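LacI family sugar-binding transcriptional regulator (Enterococcus faecalis V583, PDB 4RK0) probably regulates transcription as a DNA-binding repressor of the LacI family, and binds ribose in the cleft of its periplasmic-binding-protein-like sensor region. Local coordinates at residues H119-R124 with Y151-Q156; E126-V131 with K145-V150; E173-E178 with A198-K203; G192-L197 with Y208-Y213. All coordinates share one frame; numbering follows the deposited sequence.

How the interactions relate
All four contacts lie in the same lobe of the sugar-binding region, the one built on the parallel sheet 154-159, 127-132, 181-184, 209-211. Interactions 1 and 2 are neighbours, with centres about 7 Å apart. The backbone joins them: Q156 N lies 2.9 Å from V128 O, and Q156 O lies 2.8 Å from V130 N. Interactions 3 and 4 share helix 187-199, and their centres are about 10 Å apart. Interaction 3 is at the surface; interaction 4 is buried. None of the four contacts holds the ribose. The side chain of V130 in interaction 2 is about 12 Å from the sugar, and that of L193 in interaction 4 is about 13 Å.

Interaction 1: residues H119-R124 with Y151-Q156; sequences HLQEQR and YTEKVQ
Q121 meets Y151 and E153 where the end of helix 109-122 faces the loop leading into strand 154-159. This is the outer end of the alpha/beta lobe, as in the periplasmic-binding-protein fold. The helix finishes in a Schellman motif. R124, with positive phi, is its C-prime residue; R124 N bonds back to Q121 O at 2.8 Å, and H125 N to L120 O. The buried part of the contact is made by Y151. Its ring presents an edge to the helix backbone, with Y151 CE1 4.5 Å from Q121 N. Further inward, both L120 and Y151 pack on V128 of strand 127-132, and Y151 also meets the ring of F147. The phenol has a polar anchor, because Y151 OH is hydrogen-bonded to H125 O, just past the helix end. Q121 and E153 form the more exposed side, with a single contact between them. Their extended side chains cross at about a right angle. The Q121 amide and E153 carboxylate planes are 78° apart, and no hydrogen bond links them. Q121 holds its CG anti to the backbone N (chi1 -158°), and that methylene makes the contact: Q121 CG lies 3.9 Å from E153 OE1.

Interaction 2: residues E126-V131 with K145-V150; sequences EQVIVV and KGFCSV
F147 reaches from helix 138-150 to V128 and V130 on strand 127-132. Its CB starts out toward the strand. CG is anti to the backbone N (chi1 -171°), and this carries the ring away from the helix and down onto the sheet. F147 CD1 comes first, 4.2 Å from V130 CG2. F147 CE1 is the shared atom of the contact: it lies 4.1 Å from V130 CG2 and touches V128 CG2 as well. F147 CZ, the tip, is 3.9 Å from V128 CG2. The two valines use the ring differently. V130 CG2 sits over one face, 4.3 Å from the F147 ring centroid and 19° off the ring normal, which makes a CH-pi contact. V128 CG2 stands at the ring edge, near its plane. The ring belongs to the beta-alpha-beta unit of strand 127-132, helix 138-150 and strand 154-159, and it packs the helix of this crossover against its first strand. V128 and V130 also touch V155 on the second strand. F147 meets the ring of F183 too, and packs on A117 of helix 109-122. Further along the segment 145-150, S149 OG donates to G146 O over 2.6 Å, tilted 19° from the carbonyl plane. S149 OG is also hydrogen-bonded to Q114 NE2.

Interaction 3: residues E173-E178 with A198-K203; sequences EILKTE and AEAGKK
L175 points its forked tip at A200 and K202, where the C-terminal parts of helices 164-175 and 187-199 come together. Both helices pack on the same parallel sheet, and this contact joins them at the surface of the lobe. Helix 187-199 ends in a Schellman motif with G201 at positive phi. A200 and K202, on either side of it in sequence, both point toward L175. The two methyls of the leucine divide the work. L175 CD1 meets A200 CB at 3.9 Å. L175 CD2 turns to the lysine and lies 4.0 Å from K202 CG and 4.1 Å from K202 CE. The leucine and lysine side chains cross obliquely, and K202 is bent at chi2 (-61°), which brings two of its methylenes beside one methyl. The contact therefore uses only the apolar part of the lysine. L197 is touched by both L175 and K202, and L175 also packs on Y208. After L175 the chain is bonded back through T177, whose OG1 also has a hydrogen bond with S179 N. I174 O accepts from T177 N and from the T177 hydroxyl, and T177 OG1 approaches it in the carbonyl plane, on a lone pair, at 2.8 Å.

Interaction 4: residues G192-L197 with Y208-Y213; sequences GLYRGL and YSIIGY
L193 is the first residue of helix 187-199 in this contact to meet strand 209-211, and it does so with the base of its side chain: L193 CB lies 4.1 Å from I210 CD1. Its side chain also touches V171 and I174 of helix 164-175 and I182 of strand 181-184. Y194 follows. I210 CD1 approaches its ring at a slant, 4.1 Å from Y194 CD1. The phenol of Y194 is hydrogen-bonded to P224 O, which ties down the far end of the ring. One turn after L193 comes L197, whose two methyls take different partners. L197 CD1 meets I210 CD1 tip to tip at 3.8 Å, while L197 CD2 rests 3.9 Å from Y208 CD1. I210 CG1 is anti to the carbonyl carbon (chi1 -57°), and this puts CD1 among L193, Y194 and L197. The axes of the segments 192-197 and 209-211 approach to 10.7 Å and run at 158°, nearly antiparallel, as the closing half of the beta-alpha-beta unit 181-184, 187-199, 209-211. All five touching residues are buried and no hydrogen bond passes between the segments, so this helix is seated on strand 209-211 by apolar packing.

Interaction 1: residues H119-R124 with Y151-Q156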
loop_
_atom_site.group_PDB
_atom_site.type_symbol
_atom_site.label_atom_id
_atom_site.label_comp_id
_atom_site.label_asym_id
_atom_site.label_seq_id
_atom_site.Cartn_x
_atom_site.Cartn_y
_atom_site.Cartn_z
ATOM N N HIS A 119 9.056 -26.808 2.395
ATOM C CA HIS A 119 7.693 -26.906 2.842
ATOM C C HIS A 119 6.821 -27.748 1.922
ATOM O O HIS A 119 6.069 -28.614 2.401
ATOM C CB HIS A 119 7.106 -25.524 2.977
ATOM C CG HIS A 119 5.715 -25.557 3.468
ATOM N ND1 HIS A 119 5.399 -25.965 4.740
ATOM C CD2 HIS A 119 4.540 -25.325 2.837
ATOM C CE1 HIS A 119 4.089 -25.933 4.891
ATOM N NE2 HIS A 119 3.547 -25.574 3.745
ATOM N N LEU A 120 6.884 -27.489 0.609
ATOM C CA LEU A 120 6.044 -28.258 -0.337
ATOM C C LEU A 120 6.445 -29.729 -0.351
ATOM O O LEU A 120 5.595 -30.616 -0.461
ATOM C CB LEU A 120 6.070 -27.683 -1.748
ATOM C CG LEU A 120 5.367 -26.313 -1.936
ATOM C CD1 LEU A 120 5.556 -25.756 -3.327
ATOM C CD2 LEU A 120 3.877 -26.426 -1.595
ATOM N N GLN A 121 7.729 -29.995 -0.205
ATOM C CA GLN A 121 8.190 -31.396 -0.019
ATOM C C GLN A 121 7.622 -32.052 1.254
ATOM O O GLN A 121 7.166 -33.199 1.196
ATOM C CB GLN A 121 9.737 -31.413 -0.001
ATOM C CG GLN A 121 10.418 -32.732 -0.346
ATOM C CD GLN A 121 11.941 -32.605 -0.330
ATOM O OE1 GLN A 121 12.485 -31.494 -0.370
ATOM N NE2 GLN A 121 12.631 -33.737 -0.271
ATOM N N GLU A 122 7.711 -31.376 2.406
ATOM C CA GLU A 122 7.072 -31.868 3.634
ATOM C C GLU A 122 5.561 -32.180 3.454
ATOM O O GLU A 122 5.057 -33.146 3.990
ATOM C CB GLU A 122 7.265 -30.870 4.773
ATOM C CG GLU A 122 6.890 -31.399 6.136
ATOM C CD GLU A 122 6.589 -30.290 7.121
ATOM O OE1 GLU A 122 7.328 -30.181 8.116
ATOM O OE2 GLU A 122 5.618 -29.528 6.897
ATOM N N GLN A 123 4.879 -31.396 2.636
ATOM C CA GLN A 123 3.481 -31.647 2.294
ATOM C C GLN A 123 3.326 -32.623 1.126
ATOM O O GLN A 123 2.233 -32.829 0.612
ATOM C CB GLN A 123 2.804 -30.321 1.964
ATOM C CG GLN A 123 2.837 -29.290 3.092
ATOM C CD GLN A 123 1.883 -29.606 4.237
ATOM O OE1 GLN A 123 1.876 -30.699 4.793
ATOM N NE2 GLN A 123 1.070 -28.640 4.587
ATOM N N ARG A 124 4.433 -33.221 0.691
ATOM C CA ARG A 124 4.424 -34.328 -0.275
ATOM C C ARG A 124 3.995 -33.977 -1.682
ATOM O O ARG A 124 3.598 -34.865 -2.439
ATOM C CB ARG A 124 3.540 -35.469 0.208
ATOM C CG ARG A 124 3.660 -35.727 1.694
ATOM C CD ARG A 124 3.360 -37.174 2.074
ATOM N NE ARG A 124 1.932 -37.431 2.115
ATOM C CZ ARG A 124 1.157 -37.384 3.199
ATOM N NH1 ARG A 124 -0.141 -37.642 3.070
ATOM N NH2 ARG A 124 1.640 -37.069 4.402
ATOM N N TYR A 151 14.826 -28.846 -4.441
ATOM C CA TYR A 151 13.662 -29.574 -4.963
ATOM C C TYR A 151 14.045 -30.363 -6.203
ATOM O O TYR A 151 14.477 -29.782 -7.199
ATOM C CB TYR A 151 12.539 -28.604 -5.294
ATOM C CG TYR A 151 11.191 -29.277 -5.443
ATOM C CD1 TYR A 151 10.380 -29.522 -4.331
ATOM C CD2 TYR A 151 10.717 -29.645 -6.677
ATOM C CE1 TYR A 151 9.143 -30.127 -4.470
ATOM C CE2 TYR A 151 9.480 -30.248 -6.822
ATOM C CZ TYR A 151 8.711 -30.501 -5.711
ATOM O OH TYR A 151 7.494 -31.107 -5.906
ATOM N N THR A 152 13.873 -31.682 -6.146
ATOM C CA THR A 152 14.359 -32.581 -7.199
ATOM C C THR A 152 13.234 -33.299 -7.932
ATOM O O THR A 152 13.512 -34.155 -8.745
ATOM C CB THR A 152 15.347 -33.672 -6.648
ATOM O OG1 THR A 152 14.660 -34.625 -5.820
ATOM C CG2 THR A 152 16.421 -33.042 -5.812
ATOM N N GLU A 153 11.981 -32.950 -7.643
ATOM C CA GLU A 153 10.826 -33.488 -8.386
ATOM C C GLU A 153 10.426 -32.522 -9.538
ATOM O O GLU A 153 11.216 -31.679 -9.921
ATOM C CB GLU A 153 9.704 -33.802 -7.401
ATOM C CG GLU A 153 10.163 -34.783 -6.313
ATOM C CD GLU A 153 9.430 -34.592 -4.995
ATOM O OE1 GLU A 153 10.055 -34.172 -3.992
ATOM O OE2 GLU A 153 8.218 -34.862 -4.958
ATOM N N LYS A 154 9.236 -32.677 -10.111
ATOM C CA LYS A 154 8.860 -31.969 -11.350
ATOM C C LYS A 154 8.417 -30.549 -11.025
ATOM O O LYS A 154 7.528 -30.342 -10.197
ATOM C CB LYS A 154 7.748 -32.732 -12.076
ATOM C CG LYS A 154 8.184 -34.130 -12.519
ATOM C CD LYS A 154 7.074 -35.167 -12.402
ATOM C CE LYS A 154 7.570 -36.558 -12.783
ATOM N NZ LYS A 154 6.470 -37.561 -12.754
ATOM N N VAL A 155 9.100 -29.583 -11.624
ATOM C CA VAL A 155 8.804 -28.166 -11.465
ATOM C C VAL A 155 8.495 -27.564 -12.815
ATOM O O VAL A 155 9.252 -27.762 -13.761
ATOM C CB VAL A 155 10.019 -27.397 -10.925
ATOM C CG1 VAL A 155 9.664 -25.930 -10.716
ATOM C CG2 VAL A 155 10.555 -28.031 -9.654
ATOM N N GLN A 156 7.379 -26.840 -12.907
ATOM C CA GLN A 156 7.090 -26.049 -14.067
ATOM C C GLN A 156 7.008 -24.565 -13.732
ATOM O O GLN A 156 6.504 -24.148 -12.693
ATOM C CB GLN A 156 5.807 -26.543 -14.745
ATOM C CG GLN A 156 5.370 -25.685 -15.926
ATOM C CD GLN A 156 4.199 -26.276 -16.696
ATOM O OE1 GLN A 156 3.847 -27.450 -16.531
ATOM N NE2 GLN A 156 3.585 -25.457 -17.541
#

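Interaction 2: residues E126-V131 with K145-V150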
loop_
_atom_site.group_PDB
_atom_site.type_symbol
_atom_site.label_atom_id
_atom_site.label_comp_id
_atom_site.label_asym_id
_atom_site.label_seq_id
_atom_site.Cartn_x
_atom_site.Cartn_y
_atom_site.Cartn_z
ATOM N N GLU A 126 4.653 -33.330 -5.492
ATOM C CA GLU A 126 5.635 -33.895 -6.387
ATOM C C GLU A 126 5.659 -33.172 -7.719
ATOM O O GLU A 126 6.651 -33.247 -8.465
ATOM C CB GLU A 126 5.335 -35.408 -6.586
ATOM C CG GLU A 126 5.181 -36.237 -5.310
ATOM C CD GLU A 126 4.848 -37.706 -5.573
ATOM O OE1 GLU A 126 4.351 -38.032 -6.670
ATOM O OE2 GLU A 126 5.084 -38.549 -4.674
ATOM N N GLN A 127 4.563 -32.481 -8.027
ATOM C CA GLN A 127 4.469 -31.663 -9.221
ATOM C C GLN A 127 4.041 -30.285 -8.798
ATOM O O GLN A 127 2.935 -30.109 -8.267
ATOM C CB GLN A 127 3.457 -32.249 -10.193
ATOM C CG GLN A 127 3.754 -33.703 -10.545
ATOM C CD GLN A 127 2.792 -34.261 -11.571
ATOM O OE1 GLN A 127 1.956 -35.101 -11.253
ATOM N NE2 GLN A 127 2.903 -33.793 -12.806
ATOM N N VAL A 128 4.934 -29.336 -8.988
ATOM C CA VAL A 128 4.690 -27.956 -8.581
ATOM C C VAL A 128 4.944 -26.961 -9.680
ATOM O O VAL A 128 5.660 -27.224 -10.641
ATOM C CB VAL A 128 5.556 -27.552 -7.384
ATOM C CG1 VAL A 128 5.277 -28.439 -6.190
ATOM C CG2 VAL A 128 7.041 -27.577 -7.758
ATOM N N ILE A 129 4.350 -25.788 -9.502
ATOM C CA ILE A 129 4.490 -24.690 -10.414
ATOM C C ILE A 129 5.125 -23.560 -9.653
ATOM O O ILE A 129 4.760 -23.313 -8.506
ATOM C CB ILE A 129 3.122 -24.174 -10.914
ATOM C CG1 ILE A 129 2.304 -25.256 -11.610
ATOM C CG2 ILE A 129 3.341 -22.969 -11.794
ATOM C CD1 ILE A 129 2.695 -25.486 -13.045
ATOM N N VAL A 130 6.055 -22.864 -10.288
ATOM C CA VAL A 130 6.570 -21.617 -9.764
ATOM C C VAL A 130 6.058 -20.511 -10.657
ATOM O O VAL A 130 6.230 -20.557 -11.882
ATOM C CB VAL A 130 8.113 -21.578 -9.729
ATOM C CG1 VAL A 130 8.584 -20.237 -9.175
ATOM C CG2 VAL A 130 8.660 -22.716 -8.898
ATOM N N VAL A 131 5.396 -19.518 -10.067
ATOM C CA VAL A 131 4.798 -18.450 -10.853
ATOM C C VAL A 131 5.601 -17.197 -10.595
ATOM O O VAL A 131 5.721 -16.729 -9.430
ATOM C CB VAL A 131 3.315 -18.194 -10.456
ATOM C CG1 VAL A 131 2.720 -17.085 -11.305
ATOM C CG2 VAL A 131 2.481 -19.445 -10.582
ATOM N N LYS A 145 16.213 -20.006 -7.929
ATOM C CA LYS A 145 17.515 -20.735 -7.804
ATOM C C LYS A 145 17.586 -21.494 -6.485
ATOM O O LYS A 145 17.938 -22.671 -6.449
ATOM C CB LYS A 145 18.682 -19.755 -7.919
ATOM C CG LYS A 145 20.037 -20.413 -8.177
ATOM C CD LYS A 145 20.845 -19.643 -9.219
ATOM C CE LYS A 145 22.339 -19.870 -9.064
ATOM N NZ LYS A 145 22.877 -19.111 -7.901
ATOM N N GLY A 146 17.209 -20.847 -5.386
ATOM C CA GLY A 146 17.203 -21.558 -4.102
ATOM C C GLY A 146 16.181 -22.671 -4.079
ATOM O O GLY A 146 16.435 -23.771 -3.560
ATOM N N PHE A 147 15.007 -22.412 -4.654
ATOM C CA PHE A 147 13.977 -23.432 -4.766
ATOM C C PHE A 147 14.515 -24.688 -5.482
ATOM O O PHE A 147 14.376 -25.813 -4.987
ATOM C CB PHE A 147 12.769 -22.853 -5.474
ATOM C CG PHE A 147 11.575 -23.736 -5.473
ATOM C CD1 PHE A 147 11.403 -24.703 -6.454
ATOM C CD2 PHE A 147 10.597 -23.610 -4.474
ATOM C CE1 PHE A 147 10.301 -25.525 -6.442
ATOM C CE2 PHE A 147 9.481 -24.422 -4.472
ATOM C CZ PHE A 147 9.332 -25.390 -5.453
ATOM N N CYS A 148 15.167 -24.495 -6.624
ATOM C CA CYS A 148 15.644 -25.644 -7.417
ATOM C C CYS A 148 16.931 -26.249 -6.828
ATOM O O CYS A 148 17.308 -27.356 -7.174
ATOM C CB CYS A 148 15.832 -25.242 -8.874
ATOM S SG CYS A 148 14.253 -24.696 -9.596
ATOM N N SER A 149 17.579 -25.551 -5.903
ATOM C CA SER A 149 18.768 -26.104 -5.238
ATOM C C SER A 149 18.452 -27.342 -4.372
ATOM O O SER A 149 19.343 -28.176 -4.128
ATOM C CB SER A 149 19.480 -25.043 -4.403
ATOM O OG SER A 149 18.810 -24.796 -3.184
ATOM N N VAL A 150 17.199 -27.461 -3.920
ATOM C CA VAL A 150 16.788 -28.549 -3.022
ATOM C C VAL A 150 15.608 -29.374 -3.503
ATOM O O VAL A 150 15.433 -30.498 -3.034
ATOM C CB VAL A 150 16.432 -28.042 -1.613
ATOM C CG1 VAL A 150 17.652 -27.401 -0.977
ATOM C CG2 VAL A 150 15.243 -27.085 -1.649
#

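Interaction 3: residues E173-E178 with A198-K203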
loop_
_atom_site.group_PDB
_atom_site.type_symbol
_atom_site.label_atom_id
_atom_site.label_comp_id
_atom_site.label_asym_id
_atom_site.label_seq_id
_atom_site.Cartn_x
_atom_site.Cartn_y
_atom_site.Cartn_z
ATOM N N GLU A 173 -3.651 -21.181 -17.317
ATOM C CA GLU A 173 -2.588 -22.099 -17.670
ATOM C C GLU A 173 -2.383 -23.143 -16.564
ATOM O O GLU A 173 -2.218 -24.332 -16.830
ATOM C CB GLU A 173 -1.298 -21.344 -17.997
ATOM C CG GLU A 173 -1.013 -21.194 -19.486
ATOM C CD GLU A 173 -0.244 -22.378 -20.050
ATOM O OE1 GLU A 173 0.827 -22.710 -19.488
ATOM O OE2 GLU A 173 -0.709 -22.974 -21.049
ATOM N N ILE A 174 -2.430 -22.718 -15.311
ATOM C CA ILE A 174 -2.263 -23.683 -14.205
ATOM C C ILE A 174 -3.302 -24.799 -14.228
ATOM O O ILE A 174 -3.008 -25.971 -13.950
ATOM C CB ILE A 174 -2.341 -22.965 -12.857
ATOM C CG1 ILE A 174 -1.149 -22.005 -12.716
ATOM C CG2 ILE A 174 -2.349 -23.955 -11.713
ATOM C CD1 ILE A 174 -1.327 -20.942 -11.666
ATOM N N LEU A 175 -4.533 -24.429 -14.555
ATOM C CA LEU A 175 -5.610 -25.397 -14.590
ATOM C C LEU A 175 -5.436 -26.472 -15.662
ATOM O O LEU A 175 -6.028 -27.537 -15.557
ATOM C CB LEU A 175 -6.935 -24.674 -14.758
ATOM C CG LEU A 175 -7.335 -23.770 -13.594
ATOM C CD1 LEU A 175 -8.635 -23.085 -13.995
ATOM C CD2 LEU A 175 -7.472 -24.527 -12.269
ATOM N N LYS A 176 -4.607 -26.206 -16.670
ATOM C CA LYS A 176 -4.281 -27.196 -17.689
ATOM C C LYS A 176 -3.212 -28.199 -17.247
ATOM O O LYS A 176 -2.990 -29.169 -17.941
ATOM C CB LYS A 176 -3.815 -26.500 -18.974
ATOM C CG LYS A 176 -4.927 -25.837 -19.770
ATOM C CD LYS A 176 -4.358 -25.145 -21.000
ATOM C CE LYS A 176 -5.445 -24.673 -21.947
ATOM N NZ LYS A 176 -6.176 -23.500 -21.400
ATOM N N THR A 177 -2.570 -27.981 -16.099
ATOM C CA THR A 177 -1.417 -28.799 -15.675
ATOM C C THR A 177 -1.861 -29.854 -14.676
ATOM O O THR A 177 -2.992 -29.809 -14.195
ATOM C CB THR A 177 -0.321 -27.956 -14.968
ATOM O OG1 THR A 177 -0.774 -27.589 -13.648
ATOM C CG2 THR A 177 0.026 -26.688 -15.725
ATOM N N GLU A 178 -0.945 -30.777 -14.349
ATOM C CA GLU A 178 -1.145 -31.814 -13.323
ATOM C C GLU A 178 -0.599 -31.421 -11.938
ATOM O O GLU A 178 -0.566 -32.247 -11.012
ATOM C CB GLU A 178 -0.423 -33.102 -13.750
ATOM C CG GLU A 178 -0.980 -33.770 -14.993
ATOM C CD GLU A 178 -1.873 -34.937 -14.654
ATOM O OE1 GLU A 178 -1.593 -36.059 -15.130
ATOM O OE2 GLU A 178 -2.838 -34.731 -13.893
ATOM N N ALA A 198 -10.675 -19.089 -7.242
ATOM C CA ALA A 198 -12.026 -18.982 -6.701
ATOM C C ALA A 198 -13.048 -18.924 -7.866
ATOM O O ALA A 198 -14.073 -19.583 -7.820
ATOM C CB ALA A 198 -12.169 -17.763 -5.806
ATOM N N GLU A 199 -12.744 -18.153 -8.894
ATOM C CA GLU A 199 -13.646 -18.046 -10.054
ATOM C C GLU A 199 -13.820 -19.370 -10.778
ATOM O O GLU A 199 -14.837 -19.613 -11.441
ATOM C CB GLU A 199 -13.177 -16.937 -11.007
ATOM C CG GLU A 199 -13.345 -15.541 -10.360
ATOM C CD GLU A 199 -12.946 -14.389 -11.266
ATOM O OE1 GLU A 199 -12.590 -14.626 -12.440
ATOM O OE2 GLU A 199 -12.956 -13.236 -10.776
ATOM N N ALA A 200 -12.833 -20.236 -10.632
ATOM C CA ALA A 200 -12.898 -21.547 -11.211
ATOM C C ALA A 200 -13.481 -22.579 -10.271
ATOM O O ALA A 200 -13.455 -23.763 -10.586
ATOM C CB ALA A 200 -11.516 -21.973 -11.676
ATOM N N GLY A 201 -13.923 -22.182 -9.079
ATOM C CA GLY A 201 -14.430 -23.125 -8.073
ATOM C C GLY A 201 -13.399 -24.131 -7.564
ATOM O O GLY A 201 -13.743 -25.248 -7.199
ATOM N N LYS A 202 -12.131 -23.740 -7.547
ATOM C CA LYS A 202 -11.079 -24.614 -7.041
ATOM C C LYS A 202 -10.752 -24.171 -5.633
ATOM O O LYS A 202 -10.717 -22.989 -5.327
ATOM C CB LYS A 202 -9.851 -24.581 -7.953
ATOM C CG LYS A 202 -10.162 -24.877 -9.389
ATOM C CD LYS A 202 -10.765 -26.253 -9.590
ATOM C CE LYS A 202 -10.905 -26.514 -11.080
ATOM N NZ LYS A 202 -11.573 -27.809 -11.371
ATOM N N LYS A 203 -10.572 -25.141 -4.763
ATOM C CA LYS A 203 -10.345 -24.892 -3.372
ATOM C C LYS A 203 -8.852 -24.843 -3.000
ATOM O O LYS A 203 -8.047 -25.539 -3.581
ATOM C CB LYS A 203 -11.022 -25.965 -2.535
ATOM C CG LYS A 203 -12.544 -25.939 -2.540
ATOM C CD LYS A 203 -13.077 -26.956 -1.532
ATOM C CE LYS A 203 -14.593 -27.064 -1.513
ATOM N NZ LYS A 203 -15.080 -28.129 -2.428
#

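Interaction 4: residues G192-L197 with Y208-Y213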
loop_
_atom_site.group_PDB
_atom_site.type_symbol
_atom_site.label_atom_id
_atom_site.label_comp_id
_atom_site.label_asym_id
_atom_site.label_seq_id
_atom_site.Cartn_x
_atom_site.Cartn_y
_atom_site.Cartn_z
ATOM N N GLY A 192 -3.564 -13.049 -6.501
ATOM C CA GLY A 192 -4.152 -13.162 -7.837
ATOM C C GLY A 192 -4.611 -14.562 -8.129
ATOM O O GLY A 192 -5.699 -14.769 -8.650
ATOM N N LEU A 193 -3.752 -15.521 -7.800
ATOM C CA LEU A 193 -4.091 -16.946 -7.819
ATOM C C LEU A 193 -5.346 -17.278 -7.055
ATOM O O LEU A 193 -6.243 -17.974 -7.592
ATOM C CB LEU A 193 -2.919 -17.794 -7.305
ATOM C CG LEU A 193 -1.608 -17.681 -8.104
ATOM C CD1 LEU A 193 -0.500 -18.481 -7.434
ATOM C CD2 LEU A 193 -1.803 -18.173 -9.502
ATOM N N TYR A 194 -5.409 -16.813 -5.820
ATOM C CA TYR A 194 -6.615 -17.000 -4.989
ATOM C C TYR A 194 -7.877 -16.583 -5.756
ATOM O O TYR A 194 -8.842 -17.336 -5.818
ATOM C CB TYR A 194 -6.557 -16.179 -3.707
ATOM C CG TYR A 194 -5.902 -16.823 -2.501
ATOM C CD1 TYR A 194 -4.692 -17.516 -2.604
ATOM C CD2 TYR A 194 -6.454 -16.662 -1.231
ATOM C CE1 TYR A 194 -4.097 -18.101 -1.488
ATOM C CE2 TYR A 194 -5.868 -17.219 -0.109
ATOM C CZ TYR A 194 -4.679 -17.941 -0.231
ATOM O OH TYR A 194 -4.145 -18.476 0.931
ATOM N N ARG A 195 -7.874 -15.375 -6.312
ATOM C CA ARG A 195 -9.032 -14.865 -7.026
ATOM C C ARG A 195 -9.353 -15.719 -8.259
ATOM O O ARG A 195 -10.498 -16.051 -8.493
ATOM C CB ARG A 195 -8.803 -13.407 -7.429
ATOM C CG ARG A 195 -9.889 -12.807 -8.281
ATOM C CD ARG A 195 -9.510 -11.435 -8.818
ATOM N NE ARG A 195 -10.477 -10.925 -9.801
ATOM C CZ ARG A 195 -10.257 -9.903 -10.639
ATOM N NH1 ARG A 195 -9.086 -9.262 -10.657
ATOM N NH2 ARG A 195 -11.206 -9.528 -11.495
ATOM N N GLY A 196 -8.358 -16.076 -9.050
ATOM C CA GLY A 196 -8.633 -16.821 -10.255
ATOM C C GLY A 196 -9.108 -18.223 -9.949
ATOM O O GLY A 196 -10.035 -18.756 -10.612
ATOM N N LEU A 197 -8.475 -18.839 -8.945
ATOM C CA LEU A 197 -8.883 -20.171 -8.539
ATOM C C LEU A 197 -10.331 -20.127 -7.992
ATOM O O LEU A 197 -11.118 -21.027 -8.275
ATOM C CB LEU A 197 -7.930 -20.772 -7.506
ATOM C CG LEU A 197 -6.587 -21.181 -8.129
ATOM C CD1 LEU A 197 -5.576 -21.562 -7.054
ATOM C CD2 LEU A 197 -6.765 -22.341 -9.095
ATOM N N TYR A 208 -5.476 -26.936 -4.509
ATOM C CA TYR A 208 -4.118 -26.452 -4.698
ATOM C C TYR A 208 -3.561 -25.913 -3.413
ATOM O O TYR A 208 -4.230 -25.188 -2.704
ATOM C CB TYR A 208 -4.056 -25.349 -5.728
ATOM C CG TYR A 208 -4.393 -25.779 -7.119
ATOM C CD1 TYR A 208 -5.702 -25.741 -7.573
ATOM C CD2 TYR A 208 -3.406 -26.214 -7.998
ATOM C CE1 TYR A 208 -6.025 -26.143 -8.859
ATOM C CE2 TYR A 208 -3.723 -26.598 -9.292
ATOM C CZ TYR A 208 -5.039 -26.547 -9.721
ATOM O OH TYR A 208 -5.378 -26.933 -10.993
ATOM N N SER A 209 -2.324 -26.317 -3.134
ATOM C CA SER A 209 -1.532 -25.800 -2.040
ATOM C C SER A 209 -0.758 -24.660 -2.630
ATOM O O SER A 209 -0.163 -24.806 -3.712
ATOM C CB SER A 209 -0.574 -26.889 -1.506
ATOM O OG SER A 209 -1.232 -27.815 -0.664
ATOM N N ILE A 210 -0.782 -23.521 -1.938
ATOM C CA ILE A 210 -0.055 -22.351 -2.352
ATOM C C ILE A 210 0.808 -21.800 -1.233
ATOM O O ILE A 210 0.352 -21.625 -0.110
ATOM C CB ILE A 210 -1.021 -21.217 -2.780
ATOM C CG1 ILE A 210 -1.936 -21.743 -3.903
ATOM C CG2 ILE A 210 -0.253 -19.968 -3.193
ATOM C CD1 ILE A 210 -2.972 -20.768 -4.419
ATOM N N ILE A 211 2.038 -21.447 -1.604
ATOM C CA ILE A 211 2.953 -20.712 -0.732
ATOM C C ILE A 211 3.422 -19.454 -1.457
ATOM O O ILE A 211 3.832 -19.505 -2.645
ATOM C CB ILE A 211 4.192 -21.554 -0.293
ATOM C CG1 ILE A 211 5.123 -20.733 0.615
ATOM C CG2 ILE A 211 4.972 -22.069 -1.492
ATOM C CD1 ILE A 211 6.037 -21.608 1.460
ATOM N N GLY A 212 3.357 -18.342 -0.730
ATOM C CA GLY A 212 3.725 -17.048 -1.194
ATOM C C GLY A 212 5.124 -16.603 -0.816
ATOM O O GLY A 212 5.933 -17.395 -0.364
ATOM N N TYR A 213 5.390 -15.308 -0.988
ATOM C CA TYR A 213 6.616 -14.709 -0.547
ATOM C C TYR A 213 6.437 -13.226 -0.155
ATOM O O TYR A 213 5.919 -12.415 -0.933
ATOM C CB TYR A 213 7.664 -14.869 -1.642
ATOM C CG TYR A 213 9.097 -14.899 -1.141
ATOM C CD1 TYR A 213 9.735 -13.735 -0.705
ATOM C CD2 TYR A 213 9.830 -16.078 -1.136
ATOM C CE1 TYR A 213 11.051 -13.764 -0.241
ATOM C CE2 TYR A 213 11.165 -16.090 -0.721
ATOM C CZ TYR A 213 11.753 -14.924 -0.258
ATOM O OH TYR A 213 13.064 -14.920 0.208
#